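Local coordinates for protein soluble lytic murein transglycosylase (Escherichia coli, PDB 1QSA) that cleaves the glycosidic bonds between N-acetylmuramic acid and N-acetylglucosamine in peptidoglycan, forming a 1,6-anhydro bond in the N-acetylmuramic acid residue, at residues C106-Y109 with Y110-N114; D249-Q252 with E253-I257; D327-E331 with R332-A336; W429-S432 with V433-T436. All blocks are in the same frame, centred on the assembly; numbering follows the deposited sequence. Where two conformers were deposited one is given.

Interaction 1 (C106-Y109 with Y110-N114); sequences CNYY and YAKWN. With SO4 (sulfate ion), chain F.
Y108 and K112, one turn apart on helix 102-114, run side by side and point the same way. Their contact is mainly nonpolar: K112 CE comes within 3.5 Å of Y108 OH and 3.7 Å of Y108 CZ, meeting the ring obliquely at its phenolic end. The K112 chain bends at chi2 (-77°), which brings CE back to the phenol. A phenylalanine at Y108 would keep the ring against the lysine methylenes but is likely to leave the carbonyl of P96, which the hydroxyl meets in a hydrogen bond, without that partner. Y108 CD2 also sits 3.6 Å above the centre of the Y109 ring, over one face.

Among the polar contacts, a water accepts from K112 NZ at 3.3 Å and donates weakly to Y108 OH, although the stronger partner of NZ is E120, in a salt bridge. The backbone adds four i to i+4 bonds, from Y110 N to C106 O through to W113 N to Y109 O. At the end of the helix Y110 O accepts twice, from N114 N and from N114 ND2, the latter at 3.3 Å and 54° out of the carbonyl plane. W113 NE1 donates to sulfate O2 at 2.8 Å, the oxygen lying at the indole edge, and S118 OG binds the same ion.

This all-helical region packs helix 102-114 among three others: A111 touches W88 and L92 of helix 88-94, W113 reaches helix 118-129, and Y109 meets L142 of helix 138-148, to which the C106–C139 disulfide also ties it.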
loop_
_atom_site.group_PDB
_atom_site.type_symbol
_atom_site.label_atom_id
_atom_site.label_comp_id
_atom_site.label_asym_id
_atom_site.label_seq_id
_atom_site.Cartn_x
_atom_site.Cartn_y
_atom_site.Cartn_z
ATOM N N CYS A 106 8.703 3.522 23.704
ATOM C CA CYS A 106 8.086 4.418 24.685
ATOM C C CYS A 106 8.413 3.894 26.086
ATOM O O CYS A 106 8.793 4.644 26.980
ATOM C CB CYS A 106 6.570 4.433 24.539
ATOM S SG CYS A 106 5.910 5.099 22.975
ATOM N N ASN A 107 8.274 2.587 26.266
ATOM C CA ASN A 107 8.543 1.983 27.564
ATOM C C ASN A 107 10.029 1.969 27.931
ATOM O O ASN A 107 10.395 2.155 29.098
ATOM C CB ASN A 107 7.932 0.579 27.617
ATOM C CG ASN A 107 6.421 0.621 27.782
ATOM O OD1 ASN A 107 5.896 1.427 28.558
ATOM N ND2 ASN A 107 5.718 -0.253 27.079
ATOM N N TYR A 108 10.878 1.798 26.920
ATOM C CA TYR A 108 12.329 1.788 27.104
ATOM C C TYR A 108 12.786 3.147 27.640
ATOM O O TYR A 108 13.558 3.220 28.609
ATOM C CB TYR A 108 13.002 1.493 25.760
ATOM C CG TYR A 108 14.514 1.608 25.747
ATOM C CD1 TYR A 108 15.320 0.522 26.122
ATOM C CD2 TYR A 108 15.147 2.780 25.318
ATOM C CE1 TYR A 108 16.718 0.599 26.062
ATOM C CE2 TYR A 108 16.551 2.869 25.256
ATOM C CZ TYR A 108 17.325 1.772 25.624
ATOM O OH TYR A 108 18.702 1.847 25.516
ATOM N N TYR A 109 12.329 4.228 27.004
ATOM C CA TYR A 109 12.713 5.558 27.470
ATOM C C TYR A 109 12.112 5.926 28.814
ATOM O O TYR A 109 12.766 6.595 29.607
ATOM C CB TYR A 109 12.471 6.608 26.393
ATOM C CG TYR A 109 13.457 6.411 25.276
ATOM C CD1 TYR A 109 14.825 6.595 25.507
ATOM C CD2 TYR A 109 13.050 5.977 24.019
ATOM C CE1 TYR A 109 15.754 6.352 24.522
ATOM C CE2 TYR A 109 13.988 5.721 23.012
ATOM C CZ TYR A 109 15.334 5.917 23.278
ATOM O OH TYR A 109 16.271 5.693 22.302
ATOM N N TYR A 110 10.910 5.436 29.113
ATOM C CA TYR A 110 10.323 5.712 30.426
ATOM C C TYR A 110 11.167 4.940 31.465
ATOM O O TYR A 110 11.422 5.438 32.567
ATOM C CB TYR A 110 8.862 5.269 30.489
ATOM C CG TYR A 110 8.148 5.703 31.747
ATOM C CD1 TYR A 110 7.817 7.047 31.963
ATOM C CD2 TYR A 110 7.776 4.771 32.712
ATOM C CE1 TYR A 110 7.130 7.446 33.104
ATOM C CE2 TYR A 110 7.084 5.159 33.863
ATOM C CZ TYR A 110 6.764 6.497 34.050
ATOM O OH TYR A 110 6.067 6.869 35.186
ATOM N N ALA A 111 11.637 3.742 31.098
ATOM C CA ALA A 111 12.494 2.960 32.007
ATOM C C ALA A 111 13.801 3.723 32.266
ATOM O O ALA A 111 14.341 3.676 33.376
ATOM C CB ALA A 111 12.797 1.585 31.421
ATOM N N LYS A 112 14.326 4.383 31.233
ATOM C CA LYS A 112 15.552 5.181 31.364
ATOM C C LYS A 112 15.322 6.304 32.383
ATOM O O LYS A 112 16.145 6.506 33.268
ATOM C CB LYS A 112 15.965 5.749 30.000
ATOM C CG LYS A 112 16.625 4.726 29.078
ATOM C CD LYS A 112 18.070 4.462 29.488
ATOM C CE LYS A 112 18.742 3.419 28.597
ATOM N NZ LYS A 112 20.222 3.376 28.832
ATOM N N TRP A 113 14.189 7.000 32.290
ATOM C CA TRP A 113 13.886 8.066 33.252
ATOM C C TRP A 113 13.800 7.516 34.683
ATOM O O TRP A 113 14.340 8.111 35.633
ATOM C CB TRP A 113 12.561 8.751 32.897
ATOM C CG TRP A 113 12.109 9.720 33.947
ATOM C CD1 TRP A 113 12.647 10.953 34.221
ATOM C CD2 TRP A 113 11.043 9.529 34.882
ATOM N NE1 TRP A 113 11.972 11.532 35.272
ATOM C CE2 TRP A 113 10.985 10.682 35.694
ATOM C CE3 TRP A 113 10.131 8.493 35.114
ATOM C CZ2 TRP A 113 10.041 10.830 36.727
ATOM C CZ3 TRP A 113 9.193 8.632 36.142
ATOM C CH2 TRP A 113 9.157 9.796 36.934
ATOM N N ASN A 114 13.108 6.386 34.832
ATOM C CA ASN A 114 12.924 5.749 36.137
ATOM C C ASN A 114 14.208 5.266 36.781
ATOM O O ASN A 114 14.248 5.039 37.991
ATOM C CB ASN A 114 11.964 4.567 36.021
ATOM C CG ASN A 114 10.537 4.949 36.334
ATOM O OD1 ASN A 114 10.178 5.150 37.494
ATOM N ND2 ASN A 114 9.707 5.032 35.302
HETATM S S SO4 F . 14.068 14.898 36.359
HETATM O O1 SO4 F . 13.690 16.327 36.276
HETATM O O2 SO4 F . 12.927 14.094 35.869
HETATM O O3 SO4 F . 15.279 14.662 35.544
HETATM O O4 SO4 F . 14.349 14.543 37.763
HETATM O O HOH W 1 21.743 3.244 25.909
#

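Interaction 2 (D249-Q252 with E253-I257); sequences DQIQ and ELRDI
Q252 bridges R255 and D256, joining three polar side chains by i to i+3 and i to i+4 links on one flank of helix 248-260, part of the enzyme's alpha-superhelix. Q252 OE1 accepts from R255 NH1 at 2.9 Å, essentially in the guanidinium plane, and Q252 NE2 donates to D256 OD1, also at 2.9 Å. The carboxylate is met on its syn side but 34° out of its plane. With Q252 CG anti to the backbone N (chi1 -172°), the bend at chi2 (55°) sets the amide beside the following turn, within reach of both neighbours. With an alanine at this position R255 NH1 is likely to lose the acceptor that helps fix its guanidinium, and D256 OD1 one of its donors. I251 covers one face of that guanidinium, with CG2 3.6 Å above the plane and offset toward the rim.

Helix 269-280 and the loop after it supply further partners: Q252 NE2 also donates to A278 O, S282 OG bonds to D256 OD1, and R255 lies against W274. R281 approaches R255 NH2 as a like charge, which the Q252 acceptor may help offset. L254 turns instead to I237 and L240 of helix 230-243. Elsewhere a water donates to both Q250 O and E253 OE1, each at 2.7 Å.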
loop_
_atom_site.group_PDB
_atom_site.type_symbol
_atom_site.label_atom_id
_atom_site.label_comp_id
_atom_site.label_asym_id
_atom_site.label_seq_id
_atom_site.Cartn_x
_atom_site.Cartn_y
_atom_site.Cartn_z
ATOM N N ASP A 249 5.044 32.694 -3.260
ATOM C CA ASP A 249 5.031 31.235 -3.179
ATOM C C ASP A 249 3.832 30.732 -2.374
ATOM O O ASP A 249 3.159 29.779 -2.768
ATOM C CB ASP A 249 6.327 30.716 -2.550
ATOM C CG ASP A 249 7.507 30.747 -3.512
ATOM O OD1 ASP A 249 7.327 31.117 -4.695
ATOM O OD2 ASP A 249 8.625 30.385 -3.084
ATOM N N GLN A 250 3.558 31.399 -1.259
ATOM C CA GLN A 250 2.448 31.036 -0.391
ATOM C C GLN A 250 1.103 31.239 -1.094
ATOM O O GLN A 250 0.221 30.391 -0.998
ATOM C CB GLN A 250 2.543 31.825 0.921
ATOM C CG GLN A 250 3.782 31.437 1.734
ATOM C CD GLN A 250 4.076 32.383 2.885
ATOM O OE1 GLN A 250 3.778 33.573 2.821
ATOM N NE2 GLN A 250 4.681 31.854 3.941
ATOM N N ILE A 251 0.964 32.337 -1.834
ATOM C CA ILE A 251 -0.271 32.603 -2.565
ATOM C C ILE A 251 -0.450 31.553 -3.668
ATOM O O ILE A 251 -1.561 31.043 -3.876
ATOM C CB ILE A 251 -0.281 34.028 -3.175
ATOM C CG1 ILE A 251 -0.220 35.078 -2.058
ATOM C CG2 ILE A 251 -1.545 34.244 -4.007
ATOM C CD1 ILE A 251 -0.060 36.530 -2.555
ATOM N N GLN A 252 0.642 31.190 -4.338
ATOM C CA GLN A 252 0.557 30.182 -5.398
ATOM C C GLN A 252 0.155 28.827 -4.829
ATOM O O GLN A 252 -0.554 28.074 -5.490
ATOM C CB GLN A 252 1.865 30.062 -6.190
ATOM C CG GLN A 252 1.760 29.143 -7.442
ATOM C CD GLN A 252 0.642 29.549 -8.415
ATOM O OE1 GLN A 252 0.404 30.736 -8.653
ATOM N NE2 GLN A 252 -0.041 28.554 -8.986
ATOM N N GLU A 253 0.595 28.515 -3.607
ATOM C CA GLU A 253 0.213 27.246 -2.994
ATOM C C GLU A 253 -1.297 27.243 -2.819
ATOM O O GLU A 253 -1.959 26.223 -3.052
ATOM C CB GLU A 253 0.878 27.014 -1.626
ATOM C CG GLU A 253 0.400 25.679 -1.011
ATOM C CD GLU A 253 0.866 25.399 0.417
ATOM O OE1 GLU A 253 1.240 26.340 1.139
ATOM O OE2 GLU A 253 0.818 24.212 0.821
ATOM N N LEU A 254 -1.855 28.386 -2.419
ATOM C CA LEU A 254 -3.299 28.473 -2.240
ATOM C C LEU A 254 -4.004 28.282 -3.592
ATOM O O LEU A 254 -5.039 27.624 -3.666
ATOM C CB LEU A 254 -3.708 29.816 -1.631
ATOM C CG LEU A 254 -3.163 30.150 -0.241
ATOM C CD1 LEU A 254 -3.845 31.420 0.244
ATOM C CD2 LEU A 254 -3.424 28.996 0.746
ATOM N N ARG A 255 -3.441 28.871 -4.647
ATOM C CA ARG A 255 -4.023 28.732 -5.986
ATOM C C ARG A 255 -4.005 27.269 -6.411
ATOM O O ARG A 255 -4.993 26.774 -6.943
ATOM C CB ARG A 255 -3.251 29.556 -7.016
ATOM C CG ARG A 255 -3.483 31.049 -6.923
ATOM C CD ARG A 255 -2.983 31.741 -8.185
ATOM N NE ARG A 255 -2.933 33.186 -7.996
ATOM C CZ ARG A 255 -1.816 33.865 -7.759
ATOM N NH1 ARG A 255 -0.648 33.240 -7.711
ATOM N NH2 ARG A 255 -1.868 35.175 -7.579
ATOM N N ASP A 256 -2.889 26.581 -6.146
ATOM C CA ASP A 256 -2.739 25.160 -6.495
ATOM C C ASP A 256 -3.807 24.318 -5.807
ATOM O O ASP A 256 -4.399 23.421 -6.412
ATOM C CB ASP A 256 -1.354 24.626 -6.081
ATOM C CG ASP A 256 -0.214 25.147 -6.944
ATOM O OD1 ASP A 256 -0.444 25.864 -7.938
ATOM O OD2 ASP A 256 0.943 24.829 -6.616
ATOM N N ILE A 257 -4.017 24.592 -4.519
ATOM C CA ILE A 257 -5.002 23.876 -3.716
ATOM C C ILE A 257 -6.399 23.963 -4.342
ATOM O O ILE A 257 -7.090 22.948 -4.482
ATOM C CB ILE A 257 -5.007 24.424 -2.273
ATOM C CG1 ILE A 257 -3.750 23.939 -1.543
ATOM C CG2 ILE A 257 -6.279 24.018 -1.528
ATOM C CD1 ILE A 257 -3.462 24.694 -0.265
HETATM O O HOH W 2 0.185 28.787 1.227
#

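Interaction 3 (D327-E331 with R332-A336); sequences DLLLE and RGREA
A Schellman motif, with G333 at positive phi, closes helix 319-331 in a surface turn that leads directly into helix 335-346: its 6→1 bond runs from R334 N to L329 O at 2.9 Å, with an N-H...O angle of 157°. Inside that loop G333 N donates to L330 O at 3.0 Å, coming from above the carbonyl plane, 65° out of it. Just before it, R332 N donates to L328 O at 3.0 Å, the last i to i+4 bond of these segments. At the phi of G333 (84°) a beta carbon would be jammed against the carbonyl oxygen of R332.

The nonpolar part of the closure is a crossing of L329 and R334. L329 CD2 approaches R334 CB at 3.9 Å; R334 was deposited in two conformers. L329 also packs on A338 and I341 of helix 335-346, while L328 faces L304 of helix 301-310.

R334 holds the N-cap position of the following helix. E331 sends its carboxylate to R301, which also pairs with D327. The chemistry therefore divides: the N-H groups of R332, G333 and R334 satisfy the carbonyls of L328, L330 and L329, the L329 methyl packs on the base of the R334 chain, and acidic groups tie the helix to R301.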
loop_
_atom_site.group_PDB
_atom_site.type_symbol
_atom_site.label_atom_id
_atom_site.label_comp_id
_atom_site.label_asym_id
_atom_site.label_seq_id
_atom_site.Cartn_x
_atom_site.Cartn_y
_atom_site.Cartn_z
ATOM N N ASP A 327 2.221 10.477 -29.644
ATOM C CA ASP A 327 0.853 10.578 -30.171
ATOM C C ASP A 327 0.624 11.933 -30.866
ATOM O O ASP A 327 0.055 11.994 -31.958
ATOM C CB ASP A 327 -0.154 10.382 -29.039
ATOM C CG ASP A 327 -1.594 10.398 -29.528
ATOM O OD1 ASP A 327 -2.079 9.353 -30.020
ATOM O OD2 ASP A 327 -2.230 11.459 -29.425
ATOM N N LEU A 328 1.092 13.007 -30.233
ATOM C CA LEU A 328 0.971 14.355 -30.803
ATOM C C LEU A 328 1.787 14.480 -32.096
ATOM O O LEU A 328 1.297 15.007 -33.105
ATOM C CB LEU A 328 1.470 15.398 -29.806
ATOM C CG LEU A 328 0.621 15.675 -28.568
ATOM C CD1 LEU A 328 1.408 16.578 -27.633
ATOM C CD2 LEU A 328 -0.717 16.309 -28.982
ATOM N N LEU A 329 3.015 13.963 -32.073
ATOM C CA LEU A 329 3.910 14.010 -33.237
ATOM C C LEU A 329 3.342 13.239 -34.420
ATOM O O LEU A 329 3.463 13.670 -35.565
ATOM C CB LEU A 329 5.289 13.452 -32.875
ATOM C CG LEU A 329 6.160 14.364 -32.007
ATOM C CD1 LEU A 329 7.359 13.566 -31.470
ATOM C CD2 LEU A 329 6.625 15.595 -32.806
ATOM N N LEU A 330 2.707 12.099 -34.151
ATOM C CA LEU A 330 2.098 11.318 -35.223
ATOM C C LEU A 330 0.998 12.137 -35.903
ATOM O O LEU A 330 0.949 12.200 -37.130
ATOM C CB LEU A 330 1.497 10.011 -34.696
ATOM C CG LEU A 330 2.502 8.911 -34.341
ATOM C CD1 LEU A 330 1.794 7.787 -33.570
ATOM C CD2 LEU A 330 3.121 8.369 -35.640
ATOM N N GLU A 331 0.142 12.794 -35.115
ATOM C CA GLU A 331 -0.940 13.586 -35.714
ATOM C C GLU A 331 -0.387 14.763 -36.524
ATOM O O GLU A 331 -1.003 15.187 -37.509
ATOM C CB GLU A 331 -1.933 14.094 -34.666
ATOM C CG GLU A 331 -3.166 14.704 -35.339
ATOM C CD GLU A 331 -4.259 15.160 -34.391
ATOM O OE1 GLU A 331 -4.024 15.289 -33.163
ATOM O OE2 GLU A 331 -5.372 15.416 -34.905
ATOM N N ARG A 332 0.744 15.306 -36.074
ATOM C CA ARG A 332 1.409 16.410 -36.753
ATOM C C ARG A 332 2.164 15.949 -38.007
ATOM O O ARG A 332 2.716 16.770 -38.739
ATOM C CB ARG A 332 2.364 17.123 -35.790
ATOM C CG ARG A 332 1.673 17.968 -34.725
ATOM C CD ARG A 332 1.052 19.197 -35.358
ATOM N NE ARG A 332 0.371 20.066 -34.397
ATOM C CZ ARG A 332 0.926 21.120 -33.803
ATOM N NH1 ARG A 332 2.194 21.445 -34.036
ATOM N NH2 ARG A 332 0.210 21.846 -32.958
ATOM N N GLY A 333 2.205 14.640 -38.251
ATOM C CA GLY A 333 2.891 14.137 -39.434
ATOM C C GLY A 333 4.393 13.954 -39.297
ATOM O O GLY A 333 5.099 13.848 -40.303
ATOM N N ARG A 334 4.884 13.934 -38.061
ATOM C CA ARG A 334 6.312 13.763 -37.784
ATOM C C ARG A 334 6.505 12.285 -37.452
ATOM O O ARG A 334 6.795 11.917 -36.310
ATOM C CB ARG A 334 6.733 14.649 -36.612
ATOM C CG ARG A 334 6.417 16.131 -36.800
ATOM C CD ARG A 334 7.055 16.692 -38.066
ATOM N NE ARG A 334 8.516 16.687 -37.997
ATOM C CZ ARG A 334 9.311 16.187 -38.939
ATOM N NH1 ARG A 334 8.794 15.649 -40.037
ATOM N NH2 ARG A 334 10.628 16.229 -38.782
ATOM N N GLU A 335 6.375 11.465 -38.485
ATOM C CA GLU A 335 6.459 10.016 -38.371
ATOM C C GLU A 335 7.746 9.478 -37.766
ATOM O O GLU A 335 7.712 8.679 -36.828
ATOM C CB GLU A 335 6.257 9.367 -39.732
ATOM C CG GLU A 335 6.194 7.859 -39.614
ATOM C CD GLU A 335 6.162 7.131 -40.937
ATOM O OE1 GLU A 335 6.350 7.754 -42.006
ATOM O OE2 GLU A 335 5.956 5.910 -40.910
ATOM N N ALA A 336 8.882 9.872 -38.331
ATOM C CA ALA A 336 10.167 9.377 -37.824
ATOM C C ALA A 336 10.419 9.684 -36.349
ATOM O O ALA A 336 10.835 8.799 -35.590
ATOM C CB ALA A 336 11.317 9.901 -38.684
#

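Interaction 4 (W429-S432 with V433-T436); sequences WDLS and VQAT
W429 O receives V433 N at 3.1 Å with an N-H...O angle of 166°, the straightest of the four backbone bonds across this first part of helix 429-438. V433 CG2 also lies 3.6 Å from that carbonyl oxygen, while the indole of W429 packs on P450 and A452. D430 O takes Q434 N at 2.9 Å, and D430 OD1 accepts a weak bond from L431 N. The side chain of D430 touches N482 and P483, whereas its OD2 lies close to OD2 of D397, a pair of like charges that may be eased by a shared proton.

L431 is the main side-chain contact: it and Q434 lie side by side, pointing the same way, with L431 CD2 3.5 Å from Q434 OE1. Q434 CG is anti to its backbone N (chi1 -172°) and the rest of the chain is extended, which carries the amide alongside the leucine; NE2 then donates to R401 O. The helix belongs to the L domain of the Slt family, an all-helical region, and here L431 touches V388 and M392 of helix 383-393 and A423 of helix 413-425.

S432 O accepts from T436 N at 3.2 Å, and T436 CG2 lies 3.4 Å from S432 O. S432 OG hydrogen-bonds to E447 O, and T436 OG1 donates to V433 O at 2.7 Å.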
loop_
_atom_site.group_PDB
_atom_site.type_symbol
_atom_site.label_atom_id
_atom_site.label_comp_id
_atom_site.label_asym_id
_atom_site.label_seq_id
_atom_site.Cartn_x
_atom_site.Cartn_y
_atom_site.Cartn_z
ATOM N N TRP A 429 3.858 -20.311 -4.921
ATOM C CA TRP A 429 3.661 -19.156 -5.814
ATOM C C TRP A 429 3.849 -17.805 -5.152
ATOM O O TRP A 429 4.498 -16.913 -5.724
ATOM C CB TRP A 429 2.296 -19.237 -6.492
ATOM C CG TRP A 429 1.975 -20.616 -7.033
ATOM C CD1 TRP A 429 0.889 -21.384 -6.715
ATOM C CD2 TRP A 429 2.716 -21.353 -8.018
ATOM N NE1 TRP A 429 0.903 -22.541 -7.452
ATOM C CE2 TRP A 429 2.008 -22.547 -8.262
ATOM C CE3 TRP A 429 3.911 -21.117 -8.717
ATOM C CZ2 TRP A 429 2.444 -23.508 -9.183
ATOM C CZ3 TRP A 429 4.352 -22.085 -9.644
ATOM C CH2 TRP A 429 3.613 -23.260 -9.864
ATOM N N ASP A 430 3.241 -17.631 -3.978
ATOM C CA ASP A 430 3.416 -16.369 -3.263
ATOM C C ASP A 430 4.875 -16.088 -2.883
ATOM O O ASP A 430 5.355 -14.956 -3.006
ATOM C CB ASP A 430 2.472 -16.234 -2.051
ATOM C CG ASP A 430 2.406 -17.464 -1.170
ATOM O OD1 ASP A 430 3.192 -18.424 -1.306
ATOM O OD2 ASP A 430 1.503 -17.473 -0.314
ATOM N N LEU A 431 5.598 -17.117 -2.445
ATOM C CA LEU A 431 6.997 -16.937 -2.083
ATOM C C LEU A 431 7.848 -16.601 -3.302
ATOM O O LEU A 431 8.790 -15.819 -3.209
ATOM C CB LEU A 431 7.537 -18.180 -1.355
ATOM C CG LEU A 431 6.731 -18.543 -0.101
ATOM C CD1 LEU A 431 7.440 -19.689 0.652
ATOM C CD2 LEU A 431 6.605 -17.305 0.811
ATOM N N SER A 432 7.508 -17.187 -4.445
ATOM C CA SER A 432 8.229 -16.905 -5.682
ATOM C C SER A 432 8.091 -15.412 -5.999
ATOM O O SER A 432 9.089 -14.731 -6.223
ATOM C CB SER A 432 7.660 -17.753 -6.832
ATOM O OG SER A 432 8.257 -17.430 -8.082
ATOM N N VAL A 433 6.862 -14.894 -5.957
ATOM C CA VAL A 433 6.651 -13.463 -6.249
ATOM C C VAL A 433 7.367 -12.590 -5.206
ATOM O O VAL A 433 8.052 -11.612 -5.537
ATOM C CB VAL A 433 5.127 -13.094 -6.299
ATOM C CG1 VAL A 433 4.959 -11.575 -6.432
ATOM C CG2 VAL A 433 4.434 -13.784 -7.491
ATOM N N GLN A 434 7.280 -12.992 -3.941
ATOM C CA GLN A 434 7.908 -12.240 -2.860
ATOM C C GLN A 434 9.421 -12.101 -3.040
ATOM O O GLN A 434 9.991 -11.037 -2.777
ATOM C CB GLN A 434 7.561 -12.903 -1.521
ATOM C CG GLN A 434 7.986 -12.114 -0.287
ATOM C CD GLN A 434 7.724 -12.862 1.010
ATOM O OE1 GLN A 434 6.923 -13.791 1.055
ATOM N NE2 GLN A 434 8.389 -12.438 2.079
ATOM N N ALA A 435 10.066 -13.171 -3.500
ATOM C CA ALA A 435 11.506 -13.153 -3.725
ATOM C C ALA A 435 11.851 -12.249 -4.912
ATOM O O ALA A 435 12.873 -11.557 -4.881
ATOM C CB ALA A 435 12.029 -14.557 -3.957
ATOM N N THR A 436 11.021 -12.238 -5.959
ATOM C CA THR A 436 11.334 -11.357 -7.089
ATOM C C THR A 436 11.247 -9.893 -6.658
ATOM O O THR A 436 12.013 -9.060 -7.130
ATOM C CB THR A 436 10.428 -11.591 -8.337
ATOM O OG1 THR A 436 9.066 -11.249 -8.041
ATOM C CG2 THR A 436 10.504 -13.042 -8.797
#

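In the fold
The four contacts follow one another along the chain and none touches another. Interactions 1 and 3 are the most widely separated, with centres 67 Å apart on opposite sides of the chain's centre; interaction 2 comes between them in sequence, its centre 43 Å from that of interaction 1 and 36 Å from that of interaction 3, consistent with helices spread along a curved alpha-superhelix. Interaction 4 is the most buried, its centre about 17 Å from that of the chain, and it lies nearest the predicted active site, the side chain of V433 being about 11 Å from that of E478. A sulfate, probably from the crystallisation liquor, lies about 4 Å from the side chain of V433; another binds W113 in interaction 1.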